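Local atomic coordinates of lysozyme (Penaeus vannamei, PDB entry 6UKC), a protein that probably hydrolyses the beta-1,4 linkages between N-acetylmuramic acid and N-acetylglucosamine in bacterial peptidoglycan, and those of chitodextrins, as a C-type lysozyme of innate immunity. Residues K28-V31 and C32-E35; L91-A94 and E95-R99; R99-E102 and R103-R107; V115-S119 and K120-R124. One frame throughout, in Å; residues are numbered along the deposited sequence.

Interaction 1 (K28-V31 and C32-E35)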
loop_
_atom_site.group_PDB
_atom_site.type_symbol
_atom_site.label_atom_id
_atom_site.label_comp_id
_atom_site.label_asym_id
_atom_site.label_seq_id
_atom_site.Cartn_x
_atom_site.Cartn_y
_atom_site.Cartn_z
ATOM N N LYS A 28 -4.500 10.584 -0.644
ATOM C CA LYS A 28 -3.772 11.077 0.566
ATOM C C LYS A 28 -3.446 9.882 1.471
ATOM O O LYS A 28 -2.338 9.857 2.067
ATOM C CB LYS A 28 -4.561 12.169 1.294
ATOM C CG LYS A 28 -5.866 11.734 1.942
ATOM C CD LYS A 28 -6.715 12.922 2.315
ATOM C CE LYS A 28 -7.814 12.602 3.302
ATOM N NZ LYS A 28 -8.637 13.820 3.542
ATOM N N ASN A 29 -4.356 8.905 1.541
ATOM C CA ASN A 29 -4.167 7.702 2.387
ATOM C C ASN A 29 -3.088 6.807 1.758
ATOM O O ASN A 29 -2.243 6.300 2.522
ATOM C CB ASN A 29 -5.491 6.989 2.663
ATOM C CG ASN A 29 -6.272 7.649 3.784
ATOM O OD1 ASN A 29 -5.785 7.719 4.900
ATOM N ND2 ASN A 29 -7.446 8.190 3.491
ATOM N N TRP A 30 -3.104 6.571 0.439
ATOM C CA TRP A 30 -2.120 5.614 -0.139
ATOM C C TRP A 30 -0.722 6.254 -0.094
ATOM O O TRP A 30 0.260 5.547 0.265
ATOM C CB TRP A 30 -2.521 5.119 -1.545
ATOM C CG TRP A 30 -3.701 4.193 -1.584
ATOM C CD1 TRP A 30 -4.792 4.318 -2.399
ATOM C CD2 TRP A 30 -3.904 2.972 -0.831
ATOM N NE1 TRP A 30 -5.672 3.285 -2.190
ATOM C CE2 TRP A 30 -5.160 2.443 -1.232
ATOM C CE3 TRP A 30 -3.172 2.278 0.144
ATOM C CZ2 TRP A 30 -5.687 1.271 -0.696
ATOM C CZ3 TRP A 30 -3.702 1.128 0.691
ATOM C CH2 TRP A 30 -4.935 0.624 0.265
ATOM N N VAL A 31 -0.610 7.549 -0.400
ATOM C CA VAL A 31 0.710 8.255 -0.355
ATOM C C VAL A 31 1.326 8.116 1.055
ATOM O O VAL A 31 2.550 7.742 1.192
ATOM C CB VAL A 31 0.545 9.726 -0.773
ATOM C CG1 VAL A 31 1.787 10.550 -0.491
ATOM C CG2 VAL A 31 0.142 9.848 -2.244
ATOM N N CYS A 32 0.535 8.425 2.083
ATOM C CA CYS A 32 0.991 8.393 3.494
ATOM C C CYS A 32 1.471 6.970 3.834
ATOM O O CYS A 32 2.609 6.834 4.424
ATOM C CB CYS A 32 -0.098 8.839 4.456
ATOM S SG CYS A 32 0.538 9.062 6.133
ATOM N N ILE A 33 0.642 5.965 3.503
ATOM C CA ILE A 33 0.943 4.536 3.805
ATOM C C ILE A 33 2.235 4.152 3.086
ATOM O O ILE A 33 3.120 3.601 3.789
ATOM C CB ILE A 33 -0.231 3.602 3.479
ATOM C CG1 ILE A 33 -1.380 3.852 4.458
ATOM C CG2 ILE A 33 0.212 2.140 3.497
ATOM C CD1 ILE A 33 -2.701 3.294 3.990
ATOM N N ALA A 34 2.365 4.473 1.783
ATOM C CA ALA A 34 3.579 4.157 0.988
ATOM C C ALA A 34 4.813 4.832 1.594
ATOM O O ALA A 34 5.896 4.189 1.623
ATOM C CB ALA A 34 3.423 4.580 -0.452
ATOM N N GLU A 35 4.707 6.118 1.955
ATOM C CA GLU A 35 5.879 6.827 2.519
ATOM C C GLU A 35 6.431 5.972 3.666
ATOM O O GLU A 35 7.628 5.599 3.628
ATOM C CB GLU A 35 5.559 8.237 3.014
ATOM C CG GLU A 35 6.834 9.020 3.272
ATOM C CD GLU A 35 6.706 10.397 3.882
ATOM O OE1 GLU A 35 7.569 10.708 4.676
ATOM O OE2 GLU A 35 5.768 11.157 3.541
#
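Trp30 and Ile33 meet along one flank of the buried alpha-helix 24-38 in the C-type lysozyme fold. In this apolar contact the two side chains run side by side and point the same way: the CD1 methyl of Ile33 reaches the six-membered part of the indole, 4.0 Å from Trp30 CE3 and 4.1 Å from Trp30 CZ3, and approaches it obliquely. Matching first torsions (chi1 -71° for Trp30, -69° for Ile33) turn both side chains back along the helix. Large apolar groups suit this flank, where Trp30 also meets Tyr111 and Trp114 edge-to-face.

The polar contacts across the junction lie in the backbone, as i to i+4 helical bonds. Ala34 N donates to Trp30 O at 2.8 Å, almost straight, and Glu35 N to Val31 O, also at 2.8 Å; Cys32 N and Ile33 N use Lys28 O and Asn29 O in longer bonds. Each of these four N-H and C=O groups thus has its partner, which matters most for those of the buried residues Asn29 to Ala34.

The charged ends turn elsewhere, Lys28 to Asp127 in a salt bridge and Glu35 to the hydroxyl of Tyr129, both on helix 126-134. Cys32 adds a covalent link through its disulfide with Cys121. Beside these bonds, Asn29 O is closely covered by aliphatic carbon, with Ile33 CG1 just 3.2 Å away.

Interaction 2 (L91-A94 and E95-R99)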
loop_
_atom_site.group_PDB
_atom_site.type_symbol
_atom_site.label_atom_id
_atom_site.label_comp_id
_atom_site.label_asym_id
_atom_site.label_seq_id
_atom_site.Cartn_x
_atom_site.Cartn_y
_atom_site.Cartn_z
ATOM N N LEU A 91 -1.612 -1.949 -6.120
ATOM C CA LEU A 91 -2.803 -1.127 -5.814
ATOM C C LEU A 91 -4.029 -2.049 -5.766
ATOM O O LEU A 91 -4.764 -2.025 -4.724
ATOM C CB LEU A 91 -2.894 -0.026 -6.870
ATOM C CG LEU A 91 -4.079 0.936 -6.755
ATOM C CD1 LEU A 91 -4.154 1.593 -5.375
ATOM C CD2 LEU A 91 -3.995 1.985 -7.842
ATOM N N ARG A 92 -4.226 -2.873 -6.813
ATOM C CA ARG A 92 -5.396 -3.781 -6.866
ATOM C C ARG A 92 -5.438 -4.576 -5.548
ATOM O O ARG A 92 -6.517 -4.619 -4.900
ATOM C CB ARG A 92 -5.349 -4.649 -8.122
ATOM C CG ARG A 92 -6.614 -5.462 -8.366
ATOM C CD ARG A 92 -6.555 -6.207 -9.698
ATOM N NE ARG A 92 -6.645 -5.247 -10.794
ATOM C CZ ARG A 92 -5.816 -5.172 -11.841
ATOM N NH1 ARG A 92 -4.844 -6.053 -12.005
ATOM N NH2 ARG A 92 -5.995 -4.242 -12.762
ATOM N N CYS A 93 -4.290 -5.103 -5.103
ATOM C CA CYS A 93 -4.234 -5.982 -3.908
ATOM C C CYS A 93 -4.415 -5.158 -2.617
ATOM O O CYS A 93 -5.122 -5.641 -1.657
ATOM C CB CYS A 93 -2.952 -6.799 -3.887
ATOM S SG CYS A 93 -2.855 -7.925 -2.475
ATOM N N ALA A 94 -3.845 -3.952 -2.557
ATOM C CA ALA A 94 -4.045 -3.050 -1.392
ATOM C C ALA A 94 -5.547 -2.731 -1.274
ATOM O O ALA A 94 -6.094 -2.808 -0.165
ATOM C CB ALA A 94 -3.173 -1.806 -1.491
ATOM N N GLU A 95 -6.238 -2.459 -2.379
ATOM C CA GLU A 95 -7.693 -2.146 -2.306
ATOM C C GLU A 95 -8.477 -3.352 -1.787
ATOM O O GLU A 95 -9.516 -3.130 -1.133
ATOM C CB GLU A 95 -8.218 -1.741 -3.675
ATOM C CG GLU A 95 -7.700 -0.377 -4.081
ATOM C CD GLU A 95 -8.145 0.093 -5.450
ATOM O OE1 GLU A 95 -8.192 1.307 -5.665
ATOM O OE2 GLU A 95 -8.422 -0.768 -6.291
ATOM N N THR A 96 -8.059 -4.574 -2.137
ATOM C CA THR A 96 -8.646 -5.829 -1.590
ATOM C C THR A 96 -8.349 -5.951 -0.086
ATOM O O THR A 96 -9.263 -6.395 0.675
ATOM C CB THR A 96 -8.103 -7.057 -2.327
ATOM O OG1 THR A 96 -8.534 -6.885 -3.668
ATOM C CG2 THR A 96 -8.601 -8.378 -1.774
ATOM N N ILE A 97 -7.107 -5.651 0.326
ATOM C CA ILE A 97 -6.736 -5.673 1.776
ATOM C C ILE A 97 -7.632 -4.666 2.516
ATOM O O ILE A 97 -8.245 -5.055 3.533
ATOM C CB ILE A 97 -5.237 -5.396 1.975
ATOM C CG1 ILE A 97 -4.394 -6.551 1.417
ATOM C CG2 ILE A 97 -4.911 -5.102 3.440
ATOM C CD1 ILE A 97 -2.935 -6.252 1.347
ATOM N N ARG A 98 -7.739 -3.439 2.008
ATOM C CA ARG A 98 -8.649 -2.390 2.540
ATOM C C ARG A 98 -10.103 -2.890 2.527
ATOM O O ARG A 98 -10.782 -2.728 3.539
ATOM C CB ARG A 98 -8.557 -1.092 1.728
ATOM C CG ARG A 98 -9.155 0.106 2.460
ATOM C CD ARG A 98 -9.294 1.354 1.597
ATOM N NE ARG A 98 -10.022 1.047 0.384
ATOM C CZ ARG A 98 -9.773 1.553 -0.815
ATOM N NH1 ARG A 98 -8.791 2.427 -0.984
ATOM N NH2 ARG A 98 -10.501 1.163 -1.856
ATOM N N ARG A 99 -10.568 -3.484 1.429
ATOM C CA ARG A 99 -11.973 -3.963 1.316
ATOM C C ARG A 99 -12.215 -5.021 2.401
ATOM O O ARG A 99 -13.189 -4.848 3.173
ATOM C CB ARG A 99 -12.304 -4.467 -0.092
ATOM C CG ARG A 99 -13.774 -4.824 -0.280
ATOM C CD ARG A 99 -14.147 -5.266 -1.679
ATOM N NE ARG A 99 -13.024 -5.844 -2.419
ATOM C CZ ARG A 99 -12.217 -5.186 -3.271
ATOM N NH1 ARG A 99 -12.391 -3.903 -3.543
ATOM N NH2 ARG A 99 -11.235 -5.827 -3.876
#
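Glu95 lays the aliphatic part of its side chain over the carbonyl of Leu91, one turn earlier in helix 88-105, with Glu95 CG 3.4 Å from Leu91 O. Its CG stands beside its own backbone N (chi1 -71°), which folds the chain back toward the preceding turn; from there it runs out extended. It crosses the Leu91 side chain at a slant, and Glu95 OE1 ends 4.1 Å from Leu91 CD1, a loose meeting of carboxylate and methyl. The two residue types suit a boundary: leucine is buried against Trp30, Leu16 and Tyr20, while the flexible glutamate carries its charge outward.

On another side of the helix Cys93 and Ile97 form a second i to i+4 pair. Ile97 CD1 lies 4.2 Å from Cys93 SG, the sulfur being already committed to the disulfide with Cys75. Ile97 CG1 packs closer still, 3.3 Å from Cys93 O. Beyond this pair, Ile97 is buried against Trp65, Ala113 and Trp114.

Backbone bonds tie the turns together. Glu95 N donates to Leu91 O, Ile97 N to Cys93 O and Arg98 N to Ala94 O, each at 2.8 Å, and the last is practically linear at 178°; Thr96 N to Arg92 O is longer. Ala94, with its single methyl, lets Trp30 come close to the helix.

The chemistry is therefore divided by face: leucine, alanine, cysteine and isoleucine turn inward, whereas Arg92, paired with Glu89, and Glu95 lie toward solvent, as expected of an amphipathic helix whose cohesion here comes mainly from its backbone.

Interaction 3 (R99-E102 and R103-R107)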
loop_
_atom_site.group_PDB
_atom_site.type_symbol
_atom_site.label_atom_id
_atom_site.label_comp_id
_atom_site.label_asym_id
_atom_site.label_seq_id
_atom_site.Cartn_x
_atom_site.Cartn_y
_atom_site.Cartn_z
ATOM N N ARG A 99 -10.568 -3.484 1.429
ATOM C CA ARG A 99 -11.973 -3.963 1.316
ATOM C C ARG A 99 -12.215 -5.021 2.401
ATOM O O ARG A 99 -13.189 -4.848 3.173
ATOM C CB ARG A 99 -12.304 -4.467 -0.092
ATOM C CG ARG A 99 -13.774 -4.824 -0.280
ATOM C CD ARG A 99 -14.147 -5.266 -1.679
ATOM N NE ARG A 99 -13.024 -5.844 -2.419
ATOM C CZ ARG A 99 -12.217 -5.186 -3.271
ATOM N NH1 ARG A 99 -12.391 -3.903 -3.543
ATOM N NH2 ARG A 99 -11.235 -5.827 -3.876
ATOM N N ASP A 100 -11.363 -6.044 2.506
ATOM C CA ASP A 100 -11.616 -7.162 3.464
ATOM C C ASP A 100 -11.529 -6.671 4.917
ATOM O O ASP A 100 -12.420 -7.037 5.743
ATOM C CB ASP A 100 -10.645 -8.320 3.220
ATOM C CG ASP A 100 -10.959 -9.058 1.924
ATOM O OD1 ASP A 100 -11.823 -8.576 1.151
ATOM O OD2 ASP A 100 -10.342 -10.120 1.698
ATOM N N THR A 101 -10.497 -5.878 5.225
ATOM C CA THR A 101 -10.282 -5.311 6.578
ATOM C C THR A 101 -11.542 -4.543 6.977
ATOM O O THR A 101 -12.035 -4.784 8.092
ATOM C CB THR A 101 -9.032 -4.427 6.652
ATOM O OG1 THR A 101 -7.911 -5.256 6.375
ATOM C CG2 THR A 101 -8.842 -3.778 8.004
ATOM N N GLU A 102 -12.045 -3.669 6.103
ATOM C CA GLU A 102 -13.262 -2.875 6.387
ATOM C C GLU A 102 -14.414 -3.842 6.684
ATOM O O GLU A 102 -15.127 -3.622 7.672
ATOM C CB GLU A 102 -13.572 -1.942 5.217
ATOM C CG GLU A 102 -14.888 -1.201 5.376
ATOM C CD GLU A 102 -14.966 0.108 4.614
ATOM O OE1 GLU A 102 -15.006 0.061 3.366
ATOM O OE2 GLU A 102 -14.984 1.172 5.274
ATOM N N ARG A 103 -14.555 -4.886 5.862
ATOM C CA ARG A 103 -15.581 -5.954 5.988
ATOM C C ARG A 103 -15.652 -6.441 7.437
ATOM O O ARG A 103 -16.743 -6.338 8.018
ATOM C CB ARG A 103 -15.275 -7.078 4.993
ATOM C CG ARG A 103 -15.982 -8.401 5.246
ATOM C CD ARG A 103 -16.791 -8.857 4.047
ATOM N NE ARG A 103 -18.029 -8.083 3.984
ATOM C CZ ARG A 103 -18.971 -8.191 3.048
ATOM N NH1 ARG A 103 -18.844 -9.061 2.055
ATOM N NH2 ARG A 103 -20.045 -7.419 3.118
ATOM N N PHE A 104 -14.533 -6.908 8.005
ATOM C CA PHE A 104 -14.457 -7.509 9.366
ATOM C C PHE A 104 -14.370 -6.446 10.475
ATOM O O PHE A 104 -14.850 -6.723 11.574
ATOM C CB PHE A 104 -13.292 -8.493 9.431
ATOM C CG PHE A 104 -13.602 -9.777 8.708
ATOM C CD1 PHE A 104 -14.376 -10.758 9.319
ATOM C CD2 PHE A 104 -13.185 -9.980 7.398
ATOM C CE1 PHE A 104 -14.694 -11.926 8.642
ATOM C CE2 PHE A 104 -13.517 -11.144 6.722
ATOM C CZ PHE A 104 -14.263 -12.116 7.347
ATOM N N ARG A 105 -13.780 -5.280 10.221
ATOM C CA ARG A 105 -13.387 -4.318 11.285
ATOM C C ARG A 105 -14.477 -3.246 11.445
ATOM O O ARG A 105 -14.692 -2.783 12.571
ATOM C CB ARG A 105 -12.003 -3.735 10.972
ATOM C CG ARG A 105 -11.089 -3.640 12.184
ATOM C CD ARG A 105 -10.191 -4.843 12.384
ATOM N NE ARG A 105 -8.903 -4.555 11.770
ATOM C CZ ARG A 105 -7.695 -4.899 12.233
ATOM N NH1 ARG A 105 -7.545 -5.582 13.360
ATOM N NH2 ARG A 105 -6.622 -4.542 11.544
ATOM N N GLY A 106 -15.142 -2.857 10.364
ATOM C CA GLY A 106 -16.228 -1.864 10.410
ATOM C C GLY A 106 -15.959 -0.737 9.439
ATOM O O GLY A 106 -14.778 -0.595 8.994
ATOM N N ARG A 107 -17.007 0.031 9.121
ATOM C CA ARG A 107 -16.973 1.145 8.130
ATOM C C ARG A 107 -15.779 2.051 8.435
ATOM O O ARG A 107 -15.644 2.446 9.596
ATOM C CB ARG A 107 -18.227 2.023 8.195
ATOM C CG ARG A 107 -19.549 1.273 8.194
ATOM C CD ARG A 107 -20.065 0.946 6.811
ATOM N NE ARG A 107 -20.836 -0.278 6.902
ATOM C CZ ARG A 107 -20.325 -1.505 6.834
ATOM N NH1 ARG A 107 -19.028 -1.692 6.642
ATOM N NH2 ARG A 107 -21.130 -2.551 6.937
#
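The Phe104 ring presents its edge to the backbone of the preceding turn: Asp100 O lies near the ring plane, 3.5 Å from Phe104 CD2, so that the weakly positive rim of the ring faces a carbonyl oxygen. Two guanidinium groups are likewise met at their edges. Thr101 CG2 sits near the plane of the Arg105 group, 3.8 Å from Arg105 NE, the two side chains running alongside each other; Glu102 CG comes up near the plane of the Arg107 group at longer range.

Glu102 follows the chain as it leaves the helix. With CG anti to the backbone N (chi1 174°) and the chain extended beyond, its OE2 reaches 3.4 Å from Arg107 C and accepts a hydrogen bond from Gly108 N. The carboxylate thus grips the backbone just past the helix, while its distance to the Arg107 charge, 5.1 Å from Glu102 OE2 to Arg107 NH1, is too long for an ion pair. Thr101 OG1 turns back to Ile97 O, its methyl left for the arginine.

Arg105 N donates to Thr101 O at 2.8 Å, and Gly106 N closes the final turn on Glu102 O at the same distance. Gly106 then adopts phi 126°, which suits a residue with no CB to strike the carbonyl oxygen of Arg105. Such a glycine with positive phi, here flanked by exposed arginines, is a common way for a helix to end, and it closes helix 88-105 at its exposed C-terminal end.

Interaction 4 (V115-S119 and K120-R124)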
loop_
_atom_site.group_PDB
_atom_site.type_symbol
_atom_site.label_atom_id
_atom_site.label_comp_id
_atom_site.label_asym_id
_atom_site.label_seq_id
_atom_site.Cartn_x
_atom_site.Cartn_y
_atom_site.Cartn_z
ATOM N N VAL A 115 0.462 -1.183 9.639
ATOM C CA VAL A 115 1.164 -0.682 10.852
ATOM C C VAL A 115 1.478 0.804 10.634
ATOM O O VAL A 115 1.184 1.591 11.539
ATOM C CB VAL A 115 2.406 -1.534 11.179
ATOM C CG1 VAL A 115 3.110 -1.070 12.442
ATOM C CG2 VAL A 115 2.046 -3.005 11.323
ATOM N N ALA A 116 1.965 1.204 9.453
ATOM C CA ALA A 116 2.310 2.623 9.169
ATOM C C ALA A 116 1.055 3.497 9.261
ATOM O O ALA A 116 1.172 4.670 9.700
ATOM C CB ALA A 116 2.982 2.778 7.820
ATOM N N TYR A 117 -0.101 2.970 8.848
ATOM C CA TYR A 117 -1.371 3.742 8.851
ATOM C C TYR A 117 -1.735 4.057 10.305
ATOM O O TYR A 117 -2.049 5.214 10.604
ATOM C CB TYR A 117 -2.520 3.041 8.116
ATOM C CG TYR A 117 -3.824 3.784 8.276
ATOM C CD1 TYR A 117 -4.109 4.906 7.513
ATOM C CD2 TYR A 117 -4.734 3.420 9.257
ATOM C CE1 TYR A 117 -5.280 5.622 7.691
ATOM C CE2 TYR A 117 -5.913 4.118 9.445
ATOM C CZ TYR A 117 -6.186 5.225 8.659
ATOM O OH TYR A 117 -7.349 5.906 8.839
ATOM N N ASN A 118 -1.634 3.053 11.175
ATOM C CA ASN A 118 -2.066 3.122 12.591
ATOM C C ASN A 118 -1.155 4.109 13.336
ATOM O O ASN A 118 -1.672 4.836 14.196
ATOM C CB ASN A 118 -2.127 1.720 13.207
ATOM C CG ASN A 118 -3.214 0.861 12.593
ATOM O OD1 ASN A 118 -4.241 1.375 12.148
ATOM N ND2 ASN A 118 -3.003 -0.443 12.561
ATOM N N SER A 119 0.137 4.194 12.988
ATOM C CA SER A 119 1.112 5.024 13.741
ATOM C C SER A 119 1.267 6.410 13.103
ATOM O O SER A 119 1.509 7.357 13.846
ATOM C CB SER A 119 2.429 4.328 13.852
ATOM O OG SER A 119 2.797 3.841 12.583
ATOM N N LYS A 120 1.158 6.548 11.780
ATOM C CA LYS A 120 1.629 7.790 11.105
ATOM C C LYS A 120 0.515 8.528 10.350
ATOM O O LYS A 120 0.724 9.719 10.032
ATOM C CB LYS A 120 2.778 7.432 10.165
ATOM C CG LYS A 120 4.022 6.947 10.886
ATOM C CD LYS A 120 4.821 8.085 11.433
ATOM C CE LYS A 120 5.681 7.694 12.612
ATOM N NZ LYS A 120 6.452 6.472 12.303
ATOM N N CYS A 121 -0.595 7.870 10.010
ATOM C CA CYS A 121 -1.558 8.422 9.036
ATOM C C CYS A 121 -2.962 8.568 9.637
ATOM O O CYS A 121 -3.659 9.506 9.227
ATOM C CB CYS A 121 -1.587 7.553 7.786
ATOM S SG CYS A 121 0.043 7.261 7.058
ATOM N N LYS A 122 -3.383 7.671 10.532
ATOM C CA LYS A 122 -4.749 7.693 11.105
ATOM C C LYS A 122 -4.934 8.980 11.915
ATOM O O LYS A 122 -4.094 9.262 12.777
ATOM C CB LYS A 122 -5.029 6.490 12.008
ATOM C CG LYS A 122 -6.430 6.516 12.608
ATOM C CD LYS A 122 -6.829 5.279 13.391
ATOM C CE LYS A 122 -5.741 4.719 14.287
ATOM N NZ LYS A 122 -6.302 4.152 15.547
ATOM N N ASN A 123 -5.997 9.732 11.627
ATOM C CA ASN A 123 -6.463 10.888 12.433
ATOM C C ASN A 123 -5.590 12.116 12.138
ATOM O O ASN A 123 -5.863 13.194 12.710
ATOM C CB ASN A 123 -6.528 10.515 13.913
ATOM C CG ASN A 123 -7.726 9.636 14.234
ATOM O OD1 ASN A 123 -8.624 9.445 13.415
ATOM N ND2 ASN A 123 -7.757 9.086 15.431
ATOM N N ARG A 124 -4.631 11.996 11.228
ATOM C CA ARG A 124 -3.827 13.141 10.769
ATOM C C ARG A 124 -4.643 13.935 9.763
ATOM O O ARG A 124 -5.613 13.436 9.163
ATOM C CB ARG A 124 -2.509 12.685 10.141
ATOM C CG ARG A 124 -1.600 11.921 11.098
ATOM C CD ARG A 124 -0.942 12.850 12.100
ATOM N NE ARG A 124 -0.186 12.190 13.161
ATOM C CZ ARG A 124 -0.639 11.962 14.410
ATOM N NH1 ARG A 124 0.140 11.388 15.313
ATOM N NH2 ARG A 124 -1.873 12.276 14.762
#
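Tyr117 O is gripped by two backbone donors, Lys122 N at 2.8 Å and Cys121 N at 3.1 Å. The first bond is of the i to i+5 kind and belongs to a pi-type widening of helix 115-121; the second is the ordinary i to i+4 kind, its donor standing well above the carbonyl plane. Lys120 N donates to Ala116 O, again at 2.8 Å. Val115 O, too, takes two donors, Ser119 N and Ser119 OG, the hydroxyl at 3.0 Å. A chi1 of 48° tucks Ser119 OG between its backbone N and carbonyl carbon, from where it can reach back one turn; serine is short enough to do so at an exposed site.

Around this polar framework the Tyr117 ring makes the main side-chain contacts. Lys122 CA lies over one ring face, 3.8 Å from Tyr117 CZ, and Lys122 CB comes within 3.6 Å of Tyr117 CE2; the two side chains cross at about a right angle. Obliquely to the ring, Cys121 CB lies 3.7 Å from Tyr117 CD1. Tyr117 also touches Asn29 and Ile33 of helix 24-38.

The chain then leaves in a type II turn from Cys121 to Arg124, with Asn123 at positive phi. Lysine suits the ring because its methylenes supply apolar cover while the ammonium can stay in water, so the contact is largely dispersive and hydrophobic rather than charged.

How the interactions relate
Interaction 1 is the buried centre of the set, and both interactions 2 and 4 touch it. Its indole packs on interaction 2 through Trp30 CH2 and Ala94 CB, 3.5 Å apart, whereas interaction 4 is joined to it by a disulfide. Interactions 2 and 3 share Arg99 and helix 88-105, yet differ in setting: the former is half buried, while the latter, at the helix end, lies on the surface about 19 Å from interaction 1, centre to centre. Chemistry follows place: aromatic and aliphatic groups dominate inside, and charged chains with irregular turns outside. Regular helical bonding in interactions 1 and 2 gives way to a glycine ending in interaction 3 and a widened turn in interaction 4.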